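Side-chain contacts in putative phosphomannomutase (PDB 1TUO), which probably acts as a magnesium-dependent sugar-phosphate mutase of the phosphohexose mutase family, shifting a phosphoryl group between positions on its sugar substrate: residues K227-G230 against V231-A234; L274-Y277 against R278-G282; L297-L300 against G301-G305. All blocks are in the same frame, centred on the assembly; numbering follows the deposited sequence.

Contact 1: residues K227-G230 against V231-A234; sequences KNLG and VTLA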
loop_
_atom_site.group_PDB
_atom_site.type_symbol
_atom_site.label_atom_id
_atom_site.label_comp_id
_atom_site.label_asym_id
_atom_site.label_seq_id
_atom_site.Cartn_x
_atom_site.Cartn_y
_atom_site.Cartn_z
ATOM N N LYS A 227 -16.566 -5.155 -0.027
ATOM C CA LYS A 227 -17.499 -4.587 0.951
ATOM C C LYS A 227 -17.518 -3.064 1.018
ATOM O O LYS A 227 -18.505 -2.468 1.452
ATOM C CB LYS A 227 -17.248 -5.157 2.352
ATOM C CG LYS A 227 -15.897 -4.835 2.957
ATOM C CD LYS A 227 -15.901 -5.094 4.467
ATOM C CE LYS A 227 -16.842 -4.127 5.188
ATOM N NZ LYS A 227 -16.911 -4.350 6.664
ATOM N N ASN A 228 -16.440 -2.429 0.573
ATOM C CA ASN A 228 -16.370 -0.973 0.597
ATOM C C ASN A 228 -16.456 -0.359 -0.797
ATOM O O ASN A 228 -16.375 0.861 -0.949
ATOM C CB ASN A 228 -15.065 -0.529 1.267
ATOM C CG ASN A 228 -14.925 -1.071 2.673
ATOM O OD1 ASN A 228 -15.769 -0.813 3.534
ATOM N ND2 ASN A 228 -13.860 -1.829 2.917
ATOM N N LEU A 229 -16.650 -1.203 -1.807
ATOM C CA LEU A 229 -16.701 -0.744 -3.188
ATOM C C LEU A 229 -18.057 -0.861 -3.888
ATOM O O LEU A 229 -18.123 -0.821 -5.117
ATOM C CB LEU A 229 -15.647 -1.502 -4.002
ATOM C CG LEU A 229 -14.194 -1.232 -3.608
ATOM C CD1 LEU A 229 -13.273 -2.177 -4.354
ATOM C CD2 LEU A 229 -13.847 0.219 -3.907
ATOM N N GLY A 230 -19.131 -0.988 -3.115
ATOM C CA GLY A 230 -20.457 -1.106 -3.705
ATOM C C GLY A 230 -20.758 -0.111 -4.814
ATOM O O GLY A 230 -21.180 -0.495 -5.909
ATOM N N VAL A 231 -20.544 1.171 -4.538
ATOM C CA VAL A 231 -20.814 2.215 -5.524
ATOM C C VAL A 231 -20.021 2.035 -6.814
ATOM O O VAL A 231 -20.545 2.250 -7.907
ATOM C CB VAL A 231 -20.514 3.617 -4.950
ATOM C CG1 VAL A 231 -20.761 4.676 -6.008
ATOM C CG2 VAL A 231 -21.397 3.877 -3.736
ATOM N N THR A 232 -18.763 1.633 -6.684
ATOM C CA THR A 232 -17.898 1.433 -7.840
ATOM C C THR A 232 -18.254 0.166 -8.608
ATOM O O THR A 232 -18.194 0.142 -9.836
ATOM C CB THR A 232 -16.425 1.391 -7.398
ATOM O OG1 THR A 232 -16.113 2.623 -6.738
ATOM C CG2 THR A 232 -15.495 1.216 -8.595
ATOM N N LEU A 233 -18.617 -0.887 -7.884
ATOM C CA LEU A 233 -19.010 -2.137 -8.522
ATOM C C LEU A 233 -20.262 -1.867 -9.356
ATOM O O LEU A 233 -20.478 -2.493 -10.395
ATOM C CB LEU A 233 -19.307 -3.207 -7.464
ATOM C CG LEU A 233 -18.114 -3.784 -6.698
ATOM C CD1 LEU A 233 -18.598 -4.536 -5.473
ATOM C CD2 LEU A 233 -17.323 -4.695 -7.615
ATOM N N ALA A 234 -21.078 -0.922 -8.898
ATOM C CA ALA A 234 -22.305 -0.574 -9.609
ATOM C C ALA A 234 -22.012 0.222 -10.879
ATOM O O ALA A 234 -22.533 -0.091 -11.953
ATOM C CB ALA A 234 -23.228 0.221 -8.694
HETATM O O HOH W 1 -19.596 1.641 -1.633
#

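Contact 2: residues L274-Y277 against R278-G282; sequences LALY and RFRKG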
loop_
_atom_site.group_PDB
_atom_site.type_symbol
_atom_site.label_atom_id
_atom_site.label_comp_id
_atom_site.label_asym_id
_atom_site.label_seq_id
_atom_site.Cartn_x
_atom_site.Cartn_y
_atom_site.Cartn_z
ATOM N N LEU A 274 1.067 -7.447 -13.165
ATOM C CA LEU A 274 2.116 -6.441 -13.313
ATOM C C LEU A 274 3.501 -7.079 -13.317
ATOM O O LEU A 274 4.418 -6.584 -13.970
ATOM C CB LEU A 274 2.015 -5.382 -12.204
ATOM C CG LEU A 274 0.830 -4.417 -12.349
ATOM C CD1 LEU A 274 0.892 -3.362 -11.245
ATOM C CD2 LEU A 274 0.859 -3.741 -13.727
ATOM N N ALA A 275 3.666 -8.187 -12.600
ATOM C CA ALA A 275 4.964 -8.850 -12.591
ATOM C C ALA A 275 5.233 -9.374 -13.999
ATOM O O ALA A 275 6.340 -9.245 -14.520
ATOM C CB ALA A 275 4.978 -10.009 -11.593
ATOM N N LEU A 276 4.207 -9.950 -14.617
ATOM C CA LEU A 276 4.346 -10.494 -15.964
ATOM C C LEU A 276 4.653 -9.387 -16.962
ATOM O O LEU A 276 5.553 -9.516 -17.783
ATOM C CB LEU A 276 3.063 -11.207 -16.391
ATOM C CG LEU A 276 3.049 -11.774 -17.815
ATOM C CD1 LEU A 276 4.150 -12.814 -17.964
ATOM C CD2 LEU A 276 1.692 -12.406 -18.094
ATOM N N TYR A 277 3.891 -8.305 -16.885
ATOM C CA TYR A 277 4.079 -7.174 -17.783
ATOM C C TYR A 277 5.485 -6.587 -17.674
ATOM O O TYR A 277 6.155 -6.376 -18.687
ATOM C CB TYR A 277 3.040 -6.090 -17.482
ATOM C CG TYR A 277 3.209 -4.847 -18.330
ATOM C CD1 TYR A 277 3.566 -3.629 -17.753
ATOM C CD2 TYR A 277 3.042 -4.900 -19.711
ATOM C CE1 TYR A 277 3.753 -2.491 -18.539
ATOM C CE2 TYR A 277 3.227 -3.769 -20.505
ATOM C CZ TYR A 277 3.584 -2.572 -19.914
ATOM O OH TYR A 277 3.789 -1.457 -20.700
ATOM N N ARG A 278 5.939 -6.335 -16.451
ATOM C CA ARG A 278 7.265 -5.760 -16.254
ATOM C C ARG A 278 8.361 -6.719 -16.705
ATOM O O ARG A 278 9.364 -6.297 -17.282
ATOM C CB ARG A 278 7.460 -5.363 -14.785
ATOM C CG ARG A 278 6.693 -4.101 -14.401
ATOM C CD ARG A 278 6.604 -3.906 -12.885
ATOM N NE ARG A 278 7.869 -3.540 -12.241
ATOM C CZ ARG A 278 8.459 -2.348 -12.339
ATOM N NH1 ARG A 278 7.914 -1.383 -13.066
ATOM N NH2 ARG A 278 9.590 -2.110 -11.680
ATOM N N PHE A 279 8.168 -8.010 -16.451
ATOM C CA PHE A 279 9.156 -8.993 -16.865
ATOM C C PHE A 279 9.266 -9.001 -18.385
ATOM O O PHE A 279 10.369 -9.043 -18.940
ATOM C CB PHE A 279 8.766 -10.392 -16.399
ATOM C CG PHE A 279 9.652 -11.469 -16.948
ATOM C CD1 PHE A 279 10.870 -11.757 -16.350
ATOM C CD2 PHE A 279 9.284 -12.168 -18.092
ATOM C CE1 PHE A 279 11.714 -12.727 -16.886
ATOM C CE2 PHE A 279 10.121 -13.136 -18.635
ATOM C CZ PHE A 279 11.338 -13.413 -18.028
ATOM N N ARG A 280 8.122 -8.972 -19.059
ATOM C CA ARG A 280 8.121 -8.995 -20.518
ATOM C C ARG A 280 8.698 -7.709 -21.116
ATOM O O ARG A 280 9.150 -7.711 -22.255
ATOM C CB ARG A 280 6.706 -9.267 -21.054
ATOM C CG ARG A 280 6.214 -10.679 -20.724
ATOM C CD ARG A 280 4.760 -10.941 -21.129
ATOM N NE ARG A 280 4.573 -11.117 -22.570
ATOM C CZ ARG A 280 3.437 -11.536 -23.122
ATOM N NH1 ARG A 280 2.392 -11.822 -22.352
ATOM N NH2 ARG A 280 3.338 -11.667 -24.439
ATOM N N LYS A 281 8.687 -6.623 -20.347
ATOM C CA LYS A 281 9.254 -5.361 -20.822
ATOM C C LYS A 281 10.773 -5.409 -20.725
ATOM O O LYS A 281 11.459 -4.499 -21.195
ATOM C CB LYS A 281 8.740 -4.169 -20.009
ATOM C CG LYS A 281 7.383 -3.656 -20.444
ATOM C CD LYS A 281 7.012 -2.367 -19.718
ATOM C CE LYS A 281 7.956 -1.229 -20.073
ATOM N NZ LYS A 281 7.568 0.050 -19.411
ATOM N N GLY A 282 11.296 -6.458 -20.101
ATOM C CA GLY A 282 12.736 -6.589 -19.981
ATOM C C GLY A 282 13.328 -6.426 -18.592
ATOM O O GLY A 282 14.533 -6.603 -18.417
#

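Contact 3: residues L297-L300 against G301-G305; sequences LDRL and GERLG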
loop_
_atom_site.group_PDB
_atom_site.type_symbol
_atom_site.label_atom_id
_atom_site.label_comp_id
_atom_site.label_asym_id
_atom_site.label_seq_id
_atom_site.Cartn_x
_atom_site.Cartn_y
_atom_site.Cartn_z
ATOM N N LEU A 297 2.739 -16.365 -8.237
ATOM C CA LEU A 297 3.925 -15.554 -8.504
ATOM C C LEU A 297 5.152 -16.466 -8.527
ATOM O O LEU A 297 6.009 -16.350 -9.412
ATOM C CB LEU A 297 4.103 -14.461 -7.446
ATOM C CG LEU A 297 5.286 -13.513 -7.679
ATOM C CD1 LEU A 297 5.178 -12.871 -9.059
ATOM C CD2 LEU A 297 5.298 -12.448 -6.596
ATOM N N ASP A 298 5.235 -17.377 -7.557
ATOM C CA ASP A 298 6.355 -18.319 -7.489
ATOM C C ASP A 298 6.396 -19.140 -8.775
ATOM O O ASP A 298 7.458 -19.324 -9.374
ATOM C CB ASP A 298 6.195 -19.285 -6.308
ATOM C CG ASP A 298 5.973 -18.574 -4.990
ATOM O OD1 ASP A 298 6.763 -18.806 -4.053
ATOM O OD2 ASP A 298 5.004 -17.794 -4.889
ATOM N N ARG A 299 5.231 -19.633 -9.192
ATOM C CA ARG A 299 5.131 -20.442 -10.407
ATOM C C ARG A 299 5.521 -19.633 -11.641
ATOM O O ARG A 299 6.229 -20.133 -12.518
ATOM C CB ARG A 299 3.703 -20.996 -10.567
ATOM C CG ARG A 299 3.458 -21.804 -11.854
ATOM C CD ARG A 299 4.389 -23.010 -11.977
ATOM N NE ARG A 299 4.056 -24.089 -11.047
ATOM C CZ ARG A 299 3.047 -24.942 -11.206
ATOM N NH1 ARG A 299 2.252 -24.855 -12.268
ATOM N NH2 ARG A 299 2.835 -25.892 -10.302
ATOM N N LEU A 300 5.075 -18.381 -11.710
ATOM C CA LEU A 300 5.409 -17.544 -12.859
ATOM C C LEU A 300 6.929 -17.398 -12.941
ATOM O O LEU A 300 7.517 -17.474 -14.023
ATOM C CB LEU A 300 4.758 -16.163 -12.726
ATOM C CG LEU A 300 4.813 -15.247 -13.951
ATOM C CD1 LEU A 300 3.988 -15.851 -15.088
ATOM C CD2 LEU A 300 4.270 -13.868 -13.589
ATOM N N GLY A 301 7.556 -17.205 -11.786
ATOM C CA GLY A 301 8.997 -17.057 -11.737
ATOM C C GLY A 301 9.748 -18.302 -12.174
ATOM O O GLY A 301 10.776 -18.206 -12.839
ATOM N N GLU A 302 9.252 -19.478 -11.800
ATOM C CA GLU A 302 9.926 -20.706 -12.197
ATOM C C GLU A 302 9.691 -20.975 -13.683
ATOM O O GLU A 302 10.586 -21.453 -14.390
ATOM C CB GLU A 302 9.432 -21.894 -11.358
ATOM C CG GLU A 302 8.055 -22.416 -11.729
ATOM C CD GLU A 302 7.617 -23.577 -10.847
ATOM O OE1 GLU A 302 7.445 -23.358 -9.626
ATOM O OE2 GLU A 302 7.450 -24.701 -11.375
ATOM N N ARG A 303 8.492 -20.647 -14.157
ATOM C CA ARG A 303 8.127 -20.862 -15.559
ATOM C C ARG A 303 8.851 -19.932 -16.532
ATOM O O ARG A 303 9.364 -20.381 -17.562
ATOM C CB ARG A 303 6.610 -20.687 -15.749
ATOM C CG ARG A 303 5.737 -21.872 -15.313
ATOM C CD ARG A 303 5.650 -22.936 -16.401
ATOM N NE ARG A 303 4.892 -24.121 -15.995
ATOM C CZ ARG A 303 3.633 -24.379 -16.343
ATOM N NH1 ARG A 303 2.951 -23.534 -17.111
ATOM N NH2 ARG A 303 3.057 -25.508 -15.942
ATOM N N LEU A 304 8.902 -18.642 -16.204
ATOM C CA LEU A 304 9.530 -17.660 -17.087
ATOM C C LEU A 304 11.000 -17.338 -16.829
ATOM O O LEU A 304 11.676 -16.796 -17.710
ATOM C CB LEU A 304 8.717 -16.366 -17.083
ATOM C CG LEU A 304 7.264 -16.519 -17.540
ATOM C CD1 LEU A 304 6.607 -15.155 -17.585
ATOM C CD2 LEU A 304 7.210 -17.184 -18.916
ATOM N N GLY A 305 11.493 -17.638 -15.633
ATOM C CA GLY A 305 12.895 -17.387 -15.356
ATOM C C GLY A 305 13.331 -16.244 -14.452
ATOM O O GLY A 305 14.296 -15.547 -14.774
#

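Contact 1: residues K227-G230 against V231-A234
Leu-229 and Gly-230 each offer a backbone carbonyl to the turn that follows. Leu-233 N donates to Leu-229 O at 2.8 Å. The second bond, from Ala-234 N to Gly-230 O at 3.0 Å, is bent (142° at the hydrogen). A water also reaches this helix start: it accepts from Val-231 N at 3.1 Å and donates only weakly to Asn-228 O, so one amide of the first turn, which has no helical carbonyl before it, still finds an acceptor.

The apolar contact is between two leucines. Leu-233 CG stands 4.3 Å from Leu-229 CB and lies closer still, at 3.4 Å, to Leu-229 O, so that its branch point rests against the carbonyl that its own amide bonds. With CG placed beside its own backbone N (chi1 -71°), Leu-233 is turned back over the preceding turn. Both leucines suit the place because they also pack on Val-258 of strand 255-259. Thr-232, likewise against Val-258, sends its polar OG1 to a hydrogen bond with Asp-183 OD1.

The arrangement is the N-terminal first turn of an alpha-helix, with Leu-229 as an N-cap residue that contributes its carbonyl while its apolar side chain is buried against the sheet of the second alpha/beta/alpha domain.

Contact 2: residues L274-Y277 against R278-G282
Leu-274 O takes the amide of Arg-278 at 2.9 Å, and the aliphatic part of the arginine folds past the same oxygen, CG coming to 3.4 Å. The length of the arginine suits the place, since its guanidinium goes on to a salt bridge with Glu-341 and a hydrogen bond to Phe-328 O.

Ala-275 O accepts from Phe-279 N at 2.9 Å; the alanine methyl is small enough to let helix 296-304 approach. Leu-276 O repeats the backbone bond with Arg-280 N. The two side chains run side by side in the same direction: Leu-276 CD1 lies 3.7 Å from Arg-280 CD, while Leu-276 CD2 sits at the edge of the guanidinium, near its plane. The leucine thus lines the arginine from its methylenes to the edge of its guanidinium.

Tyr-277 O takes only a weak bond from Lys-281 N. The tyrosine ring, swung out with CG anti to the backbone N (chi1 177°), is crossed by the lysine chain: Lys-281 CG lies over one face of the Tyr-277 ring, 4.2 Å from its centroid, in a CH-pi contact, and Lys-281 CD reaches Tyr-277 CZ at 3.4 Å. Both polar ends meet OE2 of Glu-357, Tyr-277 OH by a hydrogen bond and Lys-281 NZ by a salt bridge.

Gly-282 then turns to positive phi (111°), where any side chain would collide with the carbonyl oxygen of Lys-281; its N bonds back to Phe-279 O, closing the helix in a Schellman motif.

Contact 3: residues L297-L300 against G301-G305
Four successive i to i+4 bonds, running from Gly-301 N to Leu-297 O through to Leu-304 N to Leu-300 O (2.8 Å), make this a regular last stretch of alpha-helix, which Gly-305 leaves with positive phi while its N still bonds Gly-301 O.

On the polar flank Arg-299 meets two residues of the next turn. Glu-302 crosses it obliquely, OE2 lying 3.5 Å from Arg-299 NE in a long salt bridge, with carboxylate and guanidinium planes turned 51° apart. The glutamate gets there by putting CG between its backbone N and carbonyl carbon (chi1 75°), a crowded position that presses CG to 3.0 Å from Arg-299 O. Arg-303 runs alongside Arg-299 in the same direction: Arg-303 CG packs 3.8 Å from Arg-299 CD, and Arg-303 NH2 and Arg-299 NH1 are equally close. These like charges are probably eased by Glu-302 and by backbone acceptors, Thr-377 O for Arg-299 NH1 and Leu-376 O for Arg-303 NH1. An alanine in place of Arg-299 would remove the guanidinium, and is likely to leave Glu-302 without its charge mate, Thr-377 O without this donor, and the Arg-303 methylenes without their neighbour.

The other flank is apolar: Leu-300 CD1 meets Leu-304 CD1 at 3.7 Å, the two side chains set at a slant to each other. Leucines fit because Leu-300 is buried against Phe-306 and the partly exposed Leu-304 packs on Phe-279.

The helix is the crossover of a beta-alpha-beta unit from strand 286-290 to strand 308-311. Asp-298 OD2 makes a salt bridge with Lys-289 NZ of the first of these, Leu-297 and Leu-304 lie against helix 267-280, and the two arginines reach the end of helix 366-377.

How the contacts relate
Contacts 2 and 3 belong to one domain and hold neighbouring helices: their centres are 12 Å apart, and they pack directly, Leu-276 CD1 lying 3.4 Å from Leu-304 CD1, with Ala-275 on Leu-297. Contact 1 sits in the preceding alpha/beta/alpha domain, about 16 Å from contact 2 and 21 Å from contact 3 between nearest atoms. Contact 2 is the most buried; contacts 1 and 3 have a covered and an exposed side. Their chemistry follows position along a helix. Contact 1 opens one, with the carbonyl of the N-cap residue and a water, whereas contacts 2 and 3 end theirs at positive-phi glycines, with arginines in both and a lysine in contact 2 reaching partners on other elements.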